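Long-range contacts in GphF Dehydratase 1 (Archangium violaceum, PDB 6MBF), which probably dehydrates a beta-hydroxyacyl intermediate and rearranges the resulting double bond during gephyronic acid polyketide synthesis: residues A[45-50]-A[85-90]; A[38-43]-A[163-168]; A[27-32]-A[92-97]. All coordinates share one frame; numbering follows the deposited sequence.

Contact 1: A[45-50]-A[85-90]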
loop_
_atom_site.group_PDB
_atom_site.type_symbol
_atom_site.label_atom_id
_atom_site.label_comp_id
_atom_site.label_asym_id
_atom_site.label_seq_id
_atom_site.Cartn_x
_atom_site.Cartn_y
_atom_site.Cartn_z
ATOM N N ASP A 45 -4.426 -13.511 -13.702
ATOM C CA ASP A 45 -4.315 -12.841 -14.999
ATOM C C ASP A 45 -5.138 -11.557 -15.112
ATOM O O ASP A 45 -5.163 -10.950 -16.192
ATOM C CB ASP A 45 -4.689 -13.770 -16.163
ATOM C CG ASP A 45 -3.689 -14.902 -16.343
ATOM O OD1 ASP A 45 -2.534 -14.755 -15.889
ATOM O OD2 ASP A 45 -4.056 -15.937 -16.936
ATOM N N ALA A 46 -5.804 -11.117 -14.052
ATOM C CA ALA A 46 -6.511 -9.846 -14.067
ATOM C C ALA A 46 -5.619 -8.762 -13.482
ATOM O O ALA A 46 -4.849 -9.018 -12.550
ATOM C CB ALA A 46 -7.811 -9.939 -13.264
ATOM N N ILE A 47 -5.709 -7.559 -14.041
ATOM C CA ILE A 47 -5.007 -6.419 -13.461
ATOM C C ILE A 47 -5.746 -5.996 -12.199
ATOM O O ILE A 47 -6.919 -5.615 -12.258
ATOM C CB ILE A 47 -4.925 -5.255 -14.456
ATOM C CG1 ILE A 47 -4.274 -5.698 -15.764
ATOM C CG2 ILE A 47 -4.161 -4.081 -13.827
ATOM C CD1 ILE A 47 -4.530 -4.740 -16.919
ATOM N N VAL A 48 -5.066 -6.057 -11.053
ATOM C CA VAL A 48 -5.681 -5.772 -9.756
ATOM C C VAL A 48 -4.918 -4.631 -9.092
ATOM O O VAL A 48 -3.705 -4.733 -8.864
ATOM C CB VAL A 48 -5.696 -7.011 -8.842
ATOM C CG1 VAL A 48 -6.255 -6.649 -7.467
ATOM C CG2 VAL A 48 -6.498 -8.147 -9.461
ATOM N N VAL A 49 -5.626 -3.548 -8.777
ATOM C CA VAL A 49 -4.999 -2.401 -8.131
ATOM C C VAL A 49 -4.474 -2.818 -6.762
ATOM O O VAL A 49 -5.204 -3.399 -5.954
ATOM C CB VAL A 49 -6.012 -1.249 -8.040
ATOM C CG1 VAL A 49 -5.538 -0.142 -7.076
ATOM C CG2 VAL A 49 -6.308 -0.708 -9.449
ATOM N N LEU A 50 -3.195 -2.532 -6.506
ATOM C CA LEU A 50 -2.589 -2.872 -5.223
ATOM C C LEU A 50 -3.272 -2.123 -4.080
ATOM O O LEU A 50 -3.582 -0.935 -4.194
ATOM C CB LEU A 50 -1.097 -2.530 -5.236
ATOM C CG LEU A 50 -0.118 -3.409 -6.015
ATOM C CD1 LEU A 50 1.251 -2.753 -5.993
ATOM C CD2 LEU A 50 -0.062 -4.787 -5.383
ATOM N N LEU A 85 -10.213 -3.787 -6.969
ATOM C CA LEU A 85 -10.462 -2.979 -8.152
ATOM C C LEU A 85 -9.734 -3.650 -9.314
ATOM O O LEU A 85 -8.497 -3.653 -9.372
ATOM C CB LEU A 85 -10.006 -1.534 -7.946
ATOM C CG LEU A 85 -10.075 -0.619 -9.177
ATOM C CD1 LEU A 85 -11.426 -0.734 -9.856
ATOM C CD2 LEU A 85 -9.794 0.831 -8.784
ATOM N N VAL A 86 -10.499 -4.249 -10.207
ATOM C CA VAL A 86 -9.944 -4.877 -11.397
ATOM C C VAL A 86 -10.012 -3.865 -12.524
ATOM O O VAL A 86 -11.082 -3.308 -12.802
ATOM C CB VAL A 86 -10.717 -6.154 -11.759
ATOM C CG1 VAL A 86 -10.160 -6.760 -13.034
ATOM C CG2 VAL A 86 -10.682 -7.154 -10.605
ATOM N N LEU A 87 -8.871 -3.609 -13.157
ATOM C CA LEU A 87 -8.790 -2.752 -14.328
ATOM C C LEU A 87 -8.704 -3.612 -15.580
ATOM O O LEU A 87 -8.004 -4.628 -15.600
ATOM C CB LEU A 87 -7.561 -1.840 -14.262
ATOM C CG LEU A 87 -7.493 -0.866 -13.082
ATOM C CD1 LEU A 87 -6.126 -0.190 -13.081
ATOM C CD2 LEU A 87 -8.633 0.167 -13.133
ATOM N N ARG A 88 -9.411 -3.206 -16.630
ATOM C CA ARG A 88 -9.124 -3.734 -17.957
ATOM C C ARG A 88 -8.081 -2.837 -18.613
ATOM O O ARG A 88 -8.214 -1.610 -18.592
ATOM C CB ARG A 88 -10.380 -3.805 -18.825
ATOM C CG ARG A 88 -11.597 -4.366 -18.133
ATOM C CD ARG A 88 -11.420 -5.793 -17.634
ATOM N NE ARG A 88 -12.665 -6.262 -17.012
ATOM C CZ ARG A 88 -12.770 -7.369 -16.282
ATOM N NH1 ARG A 88 -11.710 -8.137 -16.075
ATOM N NH2 ARG A 88 -13.938 -7.705 -15.746
ATOM N N ALA A 89 -7.039 -3.453 -19.170
ATOM C CA ALA A 89 -5.893 -2.738 -19.726
ATOM C C ALA A 89 -6.318 -1.532 -20.550
ATOM O O ALA A 89 -7.102 -1.656 -21.498
ATOM C CB ALA A 89 -5.066 -3.690 -20.589
ATOM N N GLY A 90 -5.830 -0.353 -20.158
ATOM C CA GLY A 90 -6.084 0.866 -20.896
ATOM C C GLY A 90 -7.444 1.507 -20.692
ATOM O O GLY A 90 -7.622 2.664 -21.091
HETATM O O HOH W 1 -7.782 -7.245 -15.980
HETATM O O HOH W 2 -7.798 -3.498 -5.251
#

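Contact 2: A[38-43]-A[163-168]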
loop_
_atom_site.group_PDB
_atom_site.type_symbol
_atom_site.label_atom_id
_atom_site.label_comp_id
_atom_site.label_asym_id
_atom_site.label_seq_id
_atom_site.Cartn_x
_atom_site.Cartn_y
_atom_site.Cartn_z
ATOM N N LEU A 38 -0.100 0.812 -11.766
ATOM C CA LEU A 38 -1.431 0.218 -11.735
ATOM C C LEU A 38 -1.625 -0.846 -12.806
ATOM O O LEU A 38 -2.601 -1.597 -12.727
ATOM C CB LEU A 38 -2.511 1.292 -11.899
ATOM C CG LEU A 38 -2.669 2.329 -10.780
ATOM C CD1 LEU A 38 -3.875 3.199 -11.090
ATOM C CD2 LEU A 38 -2.809 1.663 -9.413
ATOM N N GLY A 39 -0.745 -0.926 -13.800
ATOM C CA GLY A 39 -0.807 -1.978 -14.791
ATOM C C GLY A 39 0.209 -3.080 -14.594
ATOM O O GLY A 39 0.396 -3.897 -15.505
ATOM N N GLU A 40 0.877 -3.140 -13.436
ATOM C CA GLU A 40 1.963 -4.094 -13.255
ATOM C C GLU A 40 1.737 -5.048 -12.083
ATOM O O GLU A 40 2.686 -5.680 -11.623
ATOM C CB GLU A 40 3.290 -3.349 -13.108
ATOM C CG GLU A 40 3.641 -2.599 -14.388
ATOM C CD GLU A 40 5.112 -2.642 -14.731
ATOM O OE1 GLU A 40 5.898 -3.221 -13.953
ATOM O OE2 GLU A 40 5.480 -2.076 -15.782
ATOM N N HIS A 41 0.498 -5.190 -11.613
ATOM C CA HIS A 41 0.171 -6.206 -10.624
ATOM C C HIS A 41 -1.042 -6.999 -11.084
ATOM O O HIS A 41 -2.095 -6.417 -11.370
ATOM C CB HIS A 41 -0.096 -5.594 -9.250
ATOM C CG HIS A 41 -0.571 -6.591 -8.238
ATOM N ND1 HIS A 41 -1.851 -6.575 -7.727
ATOM C CD2 HIS A 41 0.052 -7.649 -7.665
ATOM C CE1 HIS A 41 -1.993 -7.570 -6.870
ATOM N NE2 HIS A 41 -0.852 -8.233 -6.804
ATOM N N TRP A 42 -0.906 -8.325 -11.106
ATOM C CA TRP A 42 -1.959 -9.215 -11.565
ATOM C C TRP A 42 -2.254 -10.285 -10.524
ATOM O O TRP A 42 -1.379 -10.685 -9.750
ATOM C CB TRP A 42 -1.590 -9.896 -12.900
ATOM C CG TRP A 42 -1.037 -8.948 -13.890
ATOM C CD1 TRP A 42 -1.742 -8.173 -14.767
ATOM C CD2 TRP A 42 0.346 -8.656 -14.115
ATOM N NE1 TRP A 42 -0.879 -7.414 -15.522
ATOM C CE2 TRP A 42 0.408 -7.694 -15.141
ATOM C CE3 TRP A 42 1.539 -9.122 -13.552
ATOM C CZ2 TRP A 42 1.617 -7.187 -15.614
ATOM C CZ3 TRP A 42 2.736 -8.620 -14.026
ATOM C CH2 TRP A 42 2.766 -7.660 -15.044
ATOM N N VAL A 43 -3.507 -10.732 -10.511
ATOM C CA VAL A 43 -3.927 -11.925 -9.783
ATOM C C VAL A 43 -4.871 -12.695 -10.699
ATOM O O VAL A 43 -5.850 -12.131 -11.204
ATOM C CB VAL A 43 -4.624 -11.599 -8.445
ATOM C CG1 VAL A 43 -4.880 -12.879 -7.660
ATOM C CG2 VAL A 43 -3.797 -10.616 -7.601
ATOM N N GLY A 163 5.180 -6.918 -12.211
ATOM C CA GLY A 163 6.042 -6.501 -13.290
ATOM C C GLY A 163 7.301 -5.797 -12.818
ATOM O O GLY A 163 7.553 -5.640 -11.613
ATOM N N PRO A 164 8.118 -5.340 -13.774
ATOM C CA PRO A 164 9.463 -4.845 -13.433
ATOM C C PRO A 164 9.495 -3.541 -12.659
ATOM O O PRO A 164 10.557 -3.202 -12.121
ATOM C CB PRO A 164 10.139 -4.677 -14.801
ATOM C CG PRO A 164 9.015 -4.585 -15.782
ATOM C CD PRO A 164 7.900 -5.413 -15.231
ATOM N N ARG A 165 8.400 -2.782 -12.599
ATOM C CA ARG A 165 8.383 -1.592 -11.757
ATOM C C ARG A 165 8.214 -1.921 -10.283
ATOM O O ARG A 165 8.396 -1.029 -9.444
ATOM C CB ARG A 165 7.255 -0.651 -12.176
ATOM C CG ARG A 165 7.322 -0.187 -13.624
ATOM C CD ARG A 165 6.088 0.620 -13.958
ATOM N NE ARG A 165 6.113 1.094 -15.334
ATOM C CZ ARG A 165 6.567 2.286 -15.701
ATOM N NH1 ARG A 165 7.027 3.129 -14.788
ATOM N NH2 ARG A 165 6.551 2.637 -16.981
ATOM N N LEU A 166 7.876 -3.170 -9.959
ATOM C CA LEU A 166 7.535 -3.559 -8.595
ATOM C C LEU A 166 8.468 -4.657 -8.084
ATOM O O LEU A 166 8.022 -5.659 -7.510
ATOM C CB LEU A 166 6.065 -3.994 -8.546
ATOM C CG LEU A 166 5.092 -2.884 -8.971
ATOM C CD1 LEU A 166 3.680 -3.404 -9.124
ATOM C CD2 LEU A 166 5.137 -1.727 -7.964
ATOM N N ARG A 167 9.777 -4.470 -8.295
ATOM C CA ARG A 167 10.809 -5.380 -7.797
ATOM C C ARG A 167 11.883 -4.532 -7.120
ATOM O O ARG A 167 13.029 -4.468 -7.572
ATOM C CB ARG A 167 11.383 -6.233 -8.939
ATOM C CG ARG A 167 10.312 -7.075 -9.639
ATOM C CD ARG A 167 10.842 -7.753 -10.891
ATOM N NE ARG A 167 9.740 -8.412 -11.581
ATOM C CZ ARG A 167 9.664 -8.604 -12.896
ATOM N NH1 ARG A 167 10.653 -8.210 -13.696
ATOM N NH2 ARG A 167 8.590 -9.198 -13.407
ATOM N N ASN A 168 11.507 -3.883 -6.017
ATOM C CA ASN A 168 12.303 -2.804 -5.447
ATOM C C ASN A 168 13.017 -3.181 -4.155
ATOM O O ASN A 168 13.613 -2.301 -3.513
ATOM C CB ASN A 168 11.412 -1.582 -5.239
ATOM C CG ASN A 168 10.857 -1.059 -6.558
ATOM O OD1 ASN A 168 11.616 -0.589 -7.405
ATOM N ND2 ASN A 168 9.540 -1.155 -6.743
#

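Contact 3: A[27-32]-A[92-97]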
loop_
_atom_site.group_PDB
_atom_site.type_symbol
_atom_site.label_atom_id
_atom_site.label_comp_id
_atom_site.label_asym_id
_atom_site.label_seq_id
_atom_site.Cartn_x
_atom_site.Cartn_y
_atom_site.Cartn_z
ATOM N N THR A 27 -11.979 13.432 -6.533
ATOM C CA THR A 27 -12.252 12.511 -7.627
ATOM C C THR A 27 -11.202 12.664 -8.714
ATOM O O THR A 27 -10.639 13.743 -8.925
ATOM C CB THR A 27 -13.656 12.719 -8.210
ATOM O OG1 THR A 27 -13.972 11.627 -9.081
ATOM C CG2 THR A 27 -13.715 14.017 -8.995
ATOM N N GLY A 28 -10.943 11.560 -9.406
ATOM C CA GLY A 28 -10.013 11.576 -10.514
ATOM C C GLY A 28 -10.278 10.376 -11.389
ATOM O O GLY A 28 -11.215 9.607 -11.162
ATOM N N THR A 29 -9.437 10.232 -12.407
ATOM C CA THR A 29 -9.477 9.107 -13.320
ATOM C C THR A 29 -8.111 8.445 -13.347
ATOM O O THR A 29 -7.085 9.128 -13.409
ATOM C CB THR A 29 -9.873 9.558 -14.732
ATOM O OG1 THR A 29 -11.199 10.102 -14.706
ATOM C CG2 THR A 29 -9.825 8.397 -15.701
ATOM N N VAL A 30 -8.095 7.114 -13.288
ATOM C CA VAL A 30 -6.863 6.350 -13.427
ATOM C C VAL A 30 -7.071 5.279 -14.492
ATOM O O VAL A 30 -8.194 4.976 -14.892
ATOM C CB VAL A 30 -6.421 5.699 -12.095
ATOM C CG1 VAL A 30 -6.193 6.771 -11.012
ATOM C CG2 VAL A 30 -7.439 4.667 -11.652
ATOM N N SER A 31 -5.961 4.705 -14.950
ATOM C CA SER A 31 -6.009 3.518 -15.792
ATOM C C SER A 31 -4.779 2.677 -15.490
ATOM O O SER A 31 -3.868 3.109 -14.780
ATOM C CB SER A 31 -6.045 3.875 -17.279
ATOM O OG SER A 31 -4.756 4.282 -17.694
ATOM N N SER A 32 -4.746 1.475 -16.071
ATOM C CA SER A 32 -3.569 0.624 -15.948
ATOM C C SER A 32 -2.320 1.289 -16.524
ATOM O O SER A 32 -1.206 0.842 -16.231
ATOM C CB SER A 32 -3.823 -0.738 -16.620
ATOM O OG SER A 32 -3.964 -0.641 -18.035
ATOM N N PRO A 92 -10.107 3.529 -18.720
ATOM C CA PRO A 92 -10.105 4.378 -17.522
ATOM C C PRO A 92 -11.177 3.980 -16.518
ATOM O O PRO A 92 -12.237 3.445 -16.862
ATOM C CB PRO A 92 -10.371 5.780 -18.085
ATOM C CG PRO A 92 -11.125 5.522 -19.359
ATOM C CD PRO A 92 -10.510 4.266 -19.927
ATOM N N ALA A 93 -10.879 4.256 -15.251
ATOM C CA ALA A 93 -11.814 4.091 -14.150
ATOM C C ALA A 93 -11.841 5.370 -13.333
ATOM O O ALA A 93 -10.790 5.957 -13.052
ATOM C CB ALA A 93 -11.421 2.916 -13.246
ATOM N N ARG A 94 -13.040 5.801 -12.959
ATOM C CA ARG A 94 -13.199 6.908 -12.024
ATOM C C ARG A 94 -12.877 6.437 -10.611
ATOM O O ARG A 94 -13.327 5.369 -10.196
ATOM C CB ARG A 94 -14.627 7.448 -12.066
ATOM C CG ARG A 94 -15.083 7.953 -13.423
ATOM C CD ARG A 94 -14.178 9.052 -13.952
ATOM N NE ARG A 94 -13.946 10.090 -12.953
ATOM C CZ ARG A 94 -14.739 11.137 -12.763
ATOM N NH1 ARG A 94 -15.828 11.292 -13.506
ATOM N NH2 ARG A 94 -14.445 12.030 -11.828
ATOM N N LEU A 95 -12.097 7.232 -9.882
ATOM C CA LEU A 95 -11.771 6.982 -8.484
ATOM C C LEU A 95 -12.326 8.110 -7.631
ATOM O O LEU A 95 -12.311 9.273 -8.042
ATOM C CB LEU A 95 -10.266 6.894 -8.253
ATOM C CG LEU A 95 -9.514 5.595 -8.498
ATOM C CD1 LEU A 95 -8.142 5.723 -7.861
ATOM C CD2 LEU A 95 -10.265 4.407 -7.932
ATOM N N ARG A 96 -12.794 7.767 -6.433
ATOM C CA ARG A 96 -13.398 8.751 -5.545
ATOM C C ARG A 96 -13.019 8.431 -4.112
ATOM O O ARG A 96 -13.153 7.285 -3.682
ATOM C CB ARG A 96 -14.923 8.757 -5.693
ATOM C CG ARG A 96 -15.663 9.730 -4.784
ATOM C CD ARG A 96 -17.178 9.574 -4.935
ATOM N NE ARG A 96 -17.671 8.364 -4.277
ATOM C CZ ARG A 96 -18.890 7.856 -4.443
ATOM N NH1 ARG A 96 -19.759 8.448 -5.256
ATOM N NH2 ARG A 96 -19.239 6.754 -3.802
ATOM N N LEU A 97 -12.535 9.433 -3.383
ATOM C CA LEU A 97 -12.394 9.340 -1.936
ATOM C C LEU A 97 -13.332 10.369 -1.328
ATOM O O LEU A 97 -13.227 11.562 -1.629
ATOM C CB LEU A 97 -10.951 9.576 -1.485
ATOM C CG LEU A 97 -10.676 9.383 0.018
ATOM C CD1 LEU A 97 -9.214 8.957 0.249
ATOM C CD2 LEU A 97 -10.989 10.635 0.866
#

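Contact 1: A[45-50]-A[85-90]
Val48 faces Val86 in a short antiparallel pairing at the margin of the N-terminal half of the dehydratase fold, where strands 46-48 and 86-87 form the middle and one edge of a small three-stranded sheet completed by strand 42-43. The pair is non-hydrogen-bonded, with the two CA atoms 4.7 Å apart. One direct bond lies to each side of it: Leu87 N donates to Ile47 O (2.9 Å), and Val49 N donates to Leu85 O over 2.9 Å, almost straight at 174°. Beyond these the backbones part, in keeping with the 120° between the directions of the touching parts. A water bridges the backbones at each end: one accepts from Ile47 N and donates to Leu87 O, the other accepts from Leu85 N and donates to Val49 O.

Apolar contacts run along the side of Ile47 and Leu87, whose side chains cross at about a right angle. In Val49, CG1 is anti to the backbone N (chi1 166°), which leaves CG2 to meet Leu87 CD1 at 3.7 Å and Leu85 CG at 3.8 Å. Ile47 CD1 reaches Ala89 CB (3.9 Å), and Ala46 CB rests against Val86 CG1 at 4.0 Å. Outside the pairing, Val49 and Leu85 both lean on Tyr54 of helix 52-65, Leu85 and Leu87 pack on Leu95 and Ala93 of strand 93-100 respectively, and Ile47 and Val48 touch strand 42-43.

Contact 2: A[38-43]-A[163-168]
Glu40 binds the turn Gly163-Pro164-Arg165-Leu166, which with Tyr162 matches the YGPxF motif of polyketide synthase dehydratases, a leucine standing in for the phenylalanine. Gly163 N donates to Glu40 O at 2.8 Å. The carboxylate takes two more bonds: Arg165 N reaches OE1 of Glu40 on the syn side but tilted out of the carboxylate plane, 2.9 Å away and nearly straight at 169°, while Arg165 NE makes a weak, bent salt-bridging bond of 3.3 Å to OE2 of Glu40. The bend of the glutamate chain at chi2 (-141°) turns the acid across the extended arginine, and its plane stands 75° from the guanidinium, which it meets at the edge.

A beta carbon at Gly163 would fall about 2.5 Å from Glu40 OE1, so the close approach relies on the missing side chain; Trp42 CZ3 lies 3.5 Å from Gly163 N. On the backbone side, Leu166 CD1 touches Glu40 O at 3.5 Å.

Next to Glu40, His41 probably corresponds to the histidine of the family's HxxxGxxxxP motif, although Asp45 and Leu50 stand at the glycine and proline places; the His41 side chain is about 4 Å from a bound magnesium ion, and its ND1 bonds to Val48 O. The guanidinium of Arg165 goes on to Glu188 and Glu189 of helix 187-190, and Leu166 packs on helix 200-214, bonding through its carbonyl to Gln208.

Contact 3: A[27-32]-A[92-97]
Strands 27-30 and 93-97 run antiparallel, their axes 4.6 Å apart at closest approach and their directions 146° apart, with Gly28 paired to Leu95 and Val30 to Ala93 as hydrogen-bonded pairs. Each pair exchanges two backbone bonds: Leu95 N to Gly28 O is 2.8 Å and Ala93 N to Val30 O likewise 2.8 Å, and the reverse bonds run from Gly28 N to Leu95 O and from Val30 N to Ala93 O. Thr27 opposite Arg96 and Thr29 opposite Arg94 are the non-hydrogen-bonded pairs that alternate with them. Strand 103-109 continues the sheet beyond strand 93-100.

On the face carrying the threonines, Arg94 folds back over the neighbouring strand. Its chain bends at both chi2 and chi3 (-58° and -49°), which brings NE to within 3.3 Å of Gly28 O, a long and weak bond though a straight one, with the oxygen at the guanidinium edge. NH2 of Arg94 reaches Thr27 OG1 at 2.8 Å, also weakly because of its angle. That hydroxyl donates in turn to Leu95 O (3.1 Å), a carbonyl already holding Gly28 N. A leucine in place of Arg94 would probably lose the two weak side-chain bonds, leaving Thr27 OG1 and Gly28 O without the guanidinium. Alongside, Thr29 CG2 lies beside Pro92 CB at 3.6 Å.

The other face is apolar. The side chains of Val30 and Leu95 cross at about a right angle, with CG1 of Val30 3.9 Å from CD1 of Leu95, and Leu95 extends to Met57 of helix 52-65 while Val30 meets Leu38. One face turned to a long helix and the other bearing polar side chains fits the hot-dog fold of the dehydratase family, whose antiparallel sheet wraps a central helix.

In the fold
From the N terminus the chain passes through 27-32, 38-43 and 45-50 before helix 52-65 and strand 73-81, then returns through 85-90 and 92-97, and reaches 163-168 far later. Contact 1 closes the shortest loop, of 34 residues, and lies within the spans of both others. Contact 3 closes a wider one around it, while contact 2 crosses contact 3 because its second segment comes after 92-97. Gly39 packs beside Ser32, and the hydroxyl of Ser32 bonds to Gly90 N, so the three form a continuous patch. Together they join the N-terminal hot-dog sheet, the small sheet beside it and the YGPxF loop of the C-terminal half.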